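Local coordinates for membrane protein (Acinetobacter baumannii AB307-0294, PDB 5DL5) that forms a beta-barrel channel of the OprD porin family in the outer membrane and probably takes up small molecules, antibiotics among them, at residues 292-297 with 318-323; 68-73 with 116-121. One frame throughout, in Å; residues are numbered along the deposited sequence.

Contact 1 (292-297 with 318-323); sequences MLAYQQ and LPNSYM. With C8E ((hydroxyethyloxy)tri(ethyloxy)octane), chain B.
The side-chain amide of Gln296, on a barrel strand, uses both its oxygen and its nitrogen on the backbone of a folded-in loop. Its OE1 accepts from Asn320 N at 3.2 Å, with the donor tilted 34° from the carbonyl plane. Its NE2 reaches Asn320 O at 3.4 Å in a weak bond and has a firmer partner in Phe326 O. The Gln296 chain runs extended, with CG anti to the backbone N (chi1 -175°), and this carries the amide across to the loop. Leu318 crosses it at about a right angle, with CB 3.4 Å from Gln296 OE1. The side chains of Gln296 and Asn320 run past one another head to tail, their amide planes 30° apart. Asn320 is the centre of an inverse gamma turn, and its OD1 and ND2 bond to Gln335 and Ser333. The apolar part is small: Pro319 CG rests 3.8 Å from Ala294 CB. Beyond, Tyr322 O accepts from O21 of the detergent C8E at 2.9 Å. The loop between strands 289-300 and 332-341 lies against the inside of the barrel wall, where it also touches strands 273-286 and 351-365.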
loop_
_atom_site.group_PDB
_atom_site.type_symbol
_atom_site.label_atom_id
_atom_site.label_comp_id
_atom_site.label_asym_id
_atom_site.label_seq_id
_atom_site.Cartn_x
_atom_site.Cartn_y
_atom_site.Cartn_z
ATOM N N MET A 292 2.917 -2.531 20.615
ATOM C CA MET A 292 3.571 -3.462 19.689
ATOM C C MET A 292 5.092 -3.305 19.675
ATOM O O MET A 292 5.568 -2.184 19.622
ATOM C CB MET A 292 3.029 -3.276 18.236
ATOM C CG MET A 292 3.693 -4.220 17.197
ATOM S SD MET A 292 3.129 -3.881 15.540
ATOM C CE MET A 292 3.756 -2.274 15.090
ATOM N N LEU A 293 5.824 -4.414 19.564
ATOM C CA LEU A 293 7.269 -4.389 19.315
ATOM C C LEU A 293 7.471 -5.115 17.977
ATOM O O LEU A 293 6.828 -6.159 17.746
ATOM C CB LEU A 293 8.154 -5.077 20.395
ATOM C CG LEU A 293 8.099 -4.508 21.800
ATOM C CD1 LEU A 293 8.825 -5.379 22.829
ATOM C CD2 LEU A 293 8.513 -3.009 21.830
ATOM N N ALA A 294 8.314 -4.563 17.107
ATOM C CA ALA A 294 8.564 -5.265 15.842
ATOM C C ALA A 294 10.007 -5.109 15.461
ATOM O O ALA A 294 10.614 -4.067 15.740
ATOM C CB ALA A 294 7.678 -4.733 14.759
ATOM N N TYR A 295 10.527 -6.121 14.774
ATOM C CA TYR A 295 11.882 -6.124 14.212
ATOM C C TYR A 295 11.790 -6.537 12.774
ATOM O O TYR A 295 10.997 -7.410 12.457
ATOM C CB TYR A 295 12.747 -7.157 15.011
ATOM C CG TYR A 295 14.100 -7.348 14.448
ATOM C CD1 TYR A 295 15.147 -6.441 14.743
ATOM C CD2 TYR A 295 14.366 -8.405 13.588
ATOM C CE1 TYR A 295 16.412 -6.589 14.140
ATOM C CE2 TYR A 295 15.609 -8.582 12.986
ATOM C CZ TYR A 295 16.657 -7.676 13.316
ATOM O OH TYR A 295 17.915 -7.838 12.717
ATOM N N GLN A 296 12.622 -5.905 11.913
ATOM C CA GLN A 296 12.556 -6.059 10.499
ATOM C C GLN A 296 13.973 -6.074 9.990
ATOM O O GLN A 296 14.821 -5.320 10.442
ATOM C CB GLN A 296 11.767 -4.873 9.922
ATOM C CG GLN A 296 11.485 -4.887 8.472
ATOM C CD GLN A 296 10.426 -3.812 8.096
ATOM O OE1 GLN A 296 9.280 -3.939 8.483
ATOM N NE2 GLN A 296 10.824 -2.803 7.393
ATOM N N GLN A 297 14.287 -6.934 9.025
ATOM C CA GLN A 297 15.683 -6.939 8.527
ATOM C C GLN A 297 15.717 -7.281 7.044
ATOM O O GLN A 297 14.917 -8.108 6.546
ATOM C CB GLN A 297 16.416 -8.014 9.328
ATOM C CG GLN A 297 17.706 -8.490 8.729
ATOM C CD GLN A 297 18.539 -9.373 9.683
ATOM O OE1 GLN A 297 18.209 -9.581 10.877
ATOM N NE2 GLN A 297 19.765 -9.687 9.211
ATOM N N LEU A 318 4.533 -4.911 5.769
ATOM C CA LEU A 318 5.510 -5.102 6.851
ATOM C C LEU A 318 5.236 -3.997 7.922
ATOM O O LEU A 318 4.656 -2.969 7.584
ATOM C CB LEU A 318 6.903 -4.881 6.287
ATOM C CG LEU A 318 7.349 -5.939 5.272
ATOM C CD1 LEU A 318 8.642 -5.530 4.614
ATOM C CD2 LEU A 318 7.560 -7.271 5.885
ATOM N N PRO A 319 5.627 -4.221 9.154
ATOM C CA PRO A 319 5.189 -3.306 10.286
ATOM C C PRO A 319 6.005 -2.025 10.390
ATOM O O PRO A 319 5.551 -1.016 10.859
ATOM C CB PRO A 319 5.445 -4.212 11.523
ATOM C CG PRO A 319 6.585 -5.135 11.177
ATOM C CD PRO A 319 6.273 -5.460 9.690
ATOM N N ASN A 320 7.258 -2.020 9.967
ATOM C CA ASN A 320 8.129 -0.831 10.208
ATOM C C ASN A 320 8.114 0.002 8.954
ATOM O O ASN A 320 9.096 0.078 8.161
ATOM C CB ASN A 320 9.532 -1.160 10.591
ATOM C CG ASN A 320 9.631 -1.892 11.932
ATOM O OD1 ASN A 320 8.640 -2.115 12.623
ATOM N ND2 ASN A 320 10.840 -2.316 12.270
ATOM N N SER A 321 7.005 0.719 8.836
ATOM C CA SER A 321 6.613 1.354 7.595
ATOM C C SER A 321 5.675 2.509 7.913
ATOM O O SER A 321 4.527 2.271 8.261
ATOM C CB SER A 321 5.822 0.390 6.677
ATOM O OG SER A 321 5.670 1.038 5.383
ATOM N N TYR A 322 6.194 3.715 7.829
ATOM C CA TYR A 322 5.435 4.961 8.094
ATOM C C TYR A 322 5.824 5.933 7.008
ATOM O O TYR A 322 5.509 5.671 5.886
ATOM C CB TYR A 322 5.695 5.529 9.539
ATOM C CG TYR A 322 5.170 4.601 10.654
ATOM C CD1 TYR A 322 3.796 4.590 10.981
ATOM C CD2 TYR A 322 6.020 3.681 11.295
ATOM C CE1 TYR A 322 3.279 3.696 11.918
ATOM C CE2 TYR A 322 5.528 2.787 12.234
ATOM C CZ TYR A 322 4.177 2.863 12.610
ATOM O OH TYR A 322 3.702 2.030 13.582
ATOM N N MET A 323 6.572 6.998 7.251
ATOM C CA MET A 323 7.023 7.808 6.124
ATOM C C MET A 323 8.184 7.022 5.489
ATOM O O MET A 323 8.175 6.775 4.314
ATOM C CB MET A 323 7.448 9.202 6.498
ATOM C CG MET A 323 8.012 9.885 5.245
ATOM S SD MET A 323 8.644 11.496 5.627
ATOM C CE MET A 323 10.114 11.130 6.547
HETATM C C6 C8E B . 7.547 12.656 -8.866
HETATM C C7 C8E B . 7.077 13.387 -7.576
HETATM C C8 C8E B . 8.190 13.869 -6.616
HETATM O O9 C8E B . 7.849 13.805 -5.184
HETATM C C10 C8E B . 8.818 12.975 -4.552
HETATM C C11 C8E B . 8.401 11.498 -4.673
HETATM O O12 C8E B . 9.025 10.698 -3.692
HETATM C C13 C8E B . 8.716 10.979 -2.319
HETATM C C14 C8E B . 7.600 10.094 -1.831
HETATM O O15 C8E B . 7.875 9.421 -0.605
HETATM C C16 C8E B . 9.054 8.608 -0.505
HETATM C C17 C8E B . 8.651 7.474 0.436
HETATM O O18 C8E B . 7.618 8.025 1.309
HETATM C C19 C8E B . 6.570 7.110 1.659
HETATM C C20 C8E B . 5.664 7.779 2.678
HETATM O O21 C8E B . 4.698 6.944 3.378
#

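Contact 2 (68-73 with 116-121)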
loop_
_atom_site.group_PDB
_atom_site.type_symbol
_atom_site.label_atom_id
_atom_site.label_comp_id
_atom_site.label_asym_id
_atom_site.label_seq_id
_atom_site.Cartn_x
_atom_site.Cartn_y
_atom_site.Cartn_z
ATOM N N GLY A 68 -28.259 -17.874 -12.643
ATOM C CA GLY A 68 -28.018 -18.978 -13.572
ATOM C C GLY A 68 -26.773 -19.678 -13.196
ATOM O O GLY A 68 -26.093 -19.300 -12.196
ATOM N N ILE A 69 -26.416 -20.686 -13.990
ATOM C CA ILE A 69 -25.227 -21.515 -13.675
ATOM C C ILE A 69 -23.926 -20.755 -13.739
ATOM O O ILE A 69 -22.970 -20.988 -12.969
ATOM C CB ILE A 69 -25.218 -22.793 -14.580
ATOM C CG1 ILE A 69 -24.128 -23.804 -14.140
ATOM C CG2 ILE A 69 -25.030 -22.451 -16.060
ATOM C CD1 ILE A 69 -24.433 -24.631 -12.903
ATOM N N VAL A 70 -23.857 -19.816 -14.658
ATOM C CA VAL A 70 -22.821 -18.807 -14.690
ATOM C C VAL A 70 -23.466 -17.440 -14.628
ATOM O O VAL A 70 -24.432 -17.205 -15.308
ATOM C CB VAL A 70 -21.888 -18.891 -15.914
ATOM C CG1 VAL A 70 -20.844 -17.815 -15.861
ATOM C CG2 VAL A 70 -21.167 -20.210 -15.948
ATOM N N GLY A 71 -22.954 -16.570 -13.755
ATOM C CA GLY A 71 -23.532 -15.270 -13.540
ATOM C C GLY A 71 -22.593 -14.229 -14.183
ATOM O O GLY A 71 -21.403 -14.503 -14.304
ATOM N N PHE A 72 -23.143 -13.096 -14.609
ATOM C CA PHE A 72 -22.397 -12.050 -15.260
ATOM C C PHE A 72 -22.726 -10.667 -14.671
ATOM O O PHE A 72 -23.835 -10.406 -14.227
ATOM C CB PHE A 72 -22.693 -12.037 -16.795
ATOM C CG PHE A 72 -22.308 -13.325 -17.486
ATOM C CD1 PHE A 72 -21.021 -13.517 -17.957
ATOM C CD2 PHE A 72 -23.213 -14.325 -17.619
ATOM C CE1 PHE A 72 -20.636 -14.752 -18.524
ATOM C CE2 PHE A 72 -22.884 -15.514 -18.213
ATOM C CZ PHE A 72 -21.570 -15.716 -18.674
ATOM N N GLY A 73 -21.718 -9.804 -14.596
ATOM C CA GLY A 73 -21.968 -8.425 -14.172
ATOM C C GLY A 73 -20.857 -7.563 -14.705
ATOM O O GLY A 73 -19.990 -7.991 -15.533
ATOM N N ALA A 116 -17.582 -12.569 -14.263
ATOM C CA ALA A 116 -18.312 -13.769 -14.428
ATOM C C ALA A 116 -18.100 -14.629 -13.219
ATOM O O ALA A 116 -17.035 -14.539 -12.597
ATOM C CB ALA A 116 -17.882 -14.477 -15.721
ATOM N N ARG A 117 -19.134 -15.360 -12.823
ATOM C CA ARG A 117 -19.077 -16.145 -11.601
ATOM C C ARG A 117 -19.691 -17.510 -11.801
ATOM O O ARG A 117 -20.781 -17.604 -12.338
ATOM C CB ARG A 117 -19.716 -15.418 -10.407
ATOM C CG ARG A 117 -19.474 -16.146 -9.062
ATOM C CD ARG A 117 -20.037 -15.398 -7.878
ATOM N NE ARG A 117 -21.490 -15.184 -8.043
ATOM C CZ ARG A 117 -22.188 -14.301 -7.346
ATOM N NH1 ARG A 117 -21.599 -13.594 -6.396
ATOM N NH2 ARG A 117 -23.449 -14.113 -7.567
ATOM N N PHE A 118 -18.999 -18.563 -11.367
ATOM C CA PHE A 118 -19.500 -19.945 -11.402
ATOM C C PHE A 118 -19.188 -20.537 -10.057
ATOM O O PHE A 118 -18.039 -20.449 -9.616
ATOM C CB PHE A 118 -18.673 -20.711 -12.413
ATOM C CG PHE A 118 -18.920 -22.195 -12.361
ATOM C CD1 PHE A 118 -20.185 -22.722 -12.677
ATOM C CD2 PHE A 118 -17.931 -23.058 -11.973
ATOM C CE1 PHE A 118 -20.438 -24.107 -12.598
ATOM C CE2 PHE A 118 -18.172 -24.401 -11.930
ATOM C CZ PHE A 118 -19.434 -24.923 -12.232
ATOM N N SER A 119 -20.197 -21.120 -9.399
ATOM C CA SER A 119 -20.074 -21.684 -8.082
ATOM C C SER A 119 -19.524 -20.594 -7.097
ATOM O O SER A 119 -20.257 -19.567 -6.832
ATOM C CB SER A 119 -19.323 -22.988 -8.229
ATOM O OG SER A 119 -19.009 -23.608 -7.029
ATOM N N ASN A 120 -18.331 -20.821 -6.516
ATOM C CA ASN A 120 -17.641 -19.843 -5.702
ATOM C C ASN A 120 -16.413 -19.267 -6.324
ATOM O O ASN A 120 -15.487 -18.797 -5.593
ATOM C CB ASN A 120 -17.235 -20.464 -4.385
ATOM C CG ASN A 120 -18.432 -21.062 -3.701
ATOM O OD1 ASN A 120 -19.336 -20.368 -3.290
ATOM N ND2 ASN A 120 -18.475 -22.352 -3.671
ATOM N N THR A 121 -16.384 -19.185 -7.629
ATOM C CA THR A 121 -15.219 -18.582 -8.335
ATOM C C THR A 121 -15.571 -17.437 -9.247
ATOM O O THR A 121 -16.484 -17.574 -10.084
ATOM C CB THR A 121 -14.559 -19.718 -9.182
ATOM O OG1 THR A 121 -14.095 -20.738 -8.305
ATOM C CG2 THR A 121 -13.419 -19.217 -10.021
HETATM O O HOH W 1 -22.850 -21.769 -10.407
#
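Two neighbouring antiparallel strands of the barrel, 70-83 and 106-118, pair here at the start of the first and the end of the second. Gly71 and Arg117 form a hydrogen-bonded pair. Gly71 N donates to Arg117 O at 2.8 Å, nearly straight at 170°. Arg117 N returns a bond of 2.8 Å to Gly71 O, more bent at 152°. Each carbonyl also receives a CA-H...O contact: Val70 CA lies 3.3 Å from Arg117 O, and Ala116 CA lies near Gly71 O.

Val70, Phe72, Ala116 and Phe118 share one face of the sheet, which is apolar and on the surface. Phe72 and Ala116 are a non-hydrogen-bonded pair, and Phe72 CE1 approaches Ala116 CB obliquely at 3.9 Å. Val70 CG2 lies 4.2 Å from Phe118 CD1. The Ile69 side chain runs alongside the Phe118 ring. Phe118 CG is anti to the backbone N (chi1 170°), which swings the ring beside Ile69. There Ile69 O meets the ring edge in its plane, 3.3 Å from CD1, and Ser119 CB sits over one ring face, toward the rim. A water donates to Ile69 O and accepts from Ser119 N, and so links the loop residue before one strand to the turn after the other.

Arg117 points to the other face, where its NE bonds to Gln18 OE1 of the N-terminal segment. The strand 106-118 then reverses in a type II' beta turn from Phe118 to Thr121, closed by backbone bonds between these two residues in both directions. Paired antiparallel strands, a tight turn between neighbours and an apolar outer face are typical of an outer-membrane beta-barrel.

Contact 2 comes first along the chain, and both its segments precede those of contact 1. Their centres are 40 Å apart, on opposite sides of the chain's centre, and their nearest atoms are about 27 Å apart, so they do not touch. Both belong to the same antiparallel barrel. Contact 2 joins two neighbouring wall strands, 70-83 and 106-118, close to a tight turn at the barrel's end. Contact 1 instead sets a loop against strand 289-300, nearer the middle of the barrel. One therefore belongs to the wall itself, while the other fills part of its interior and probably helps to narrow the channel.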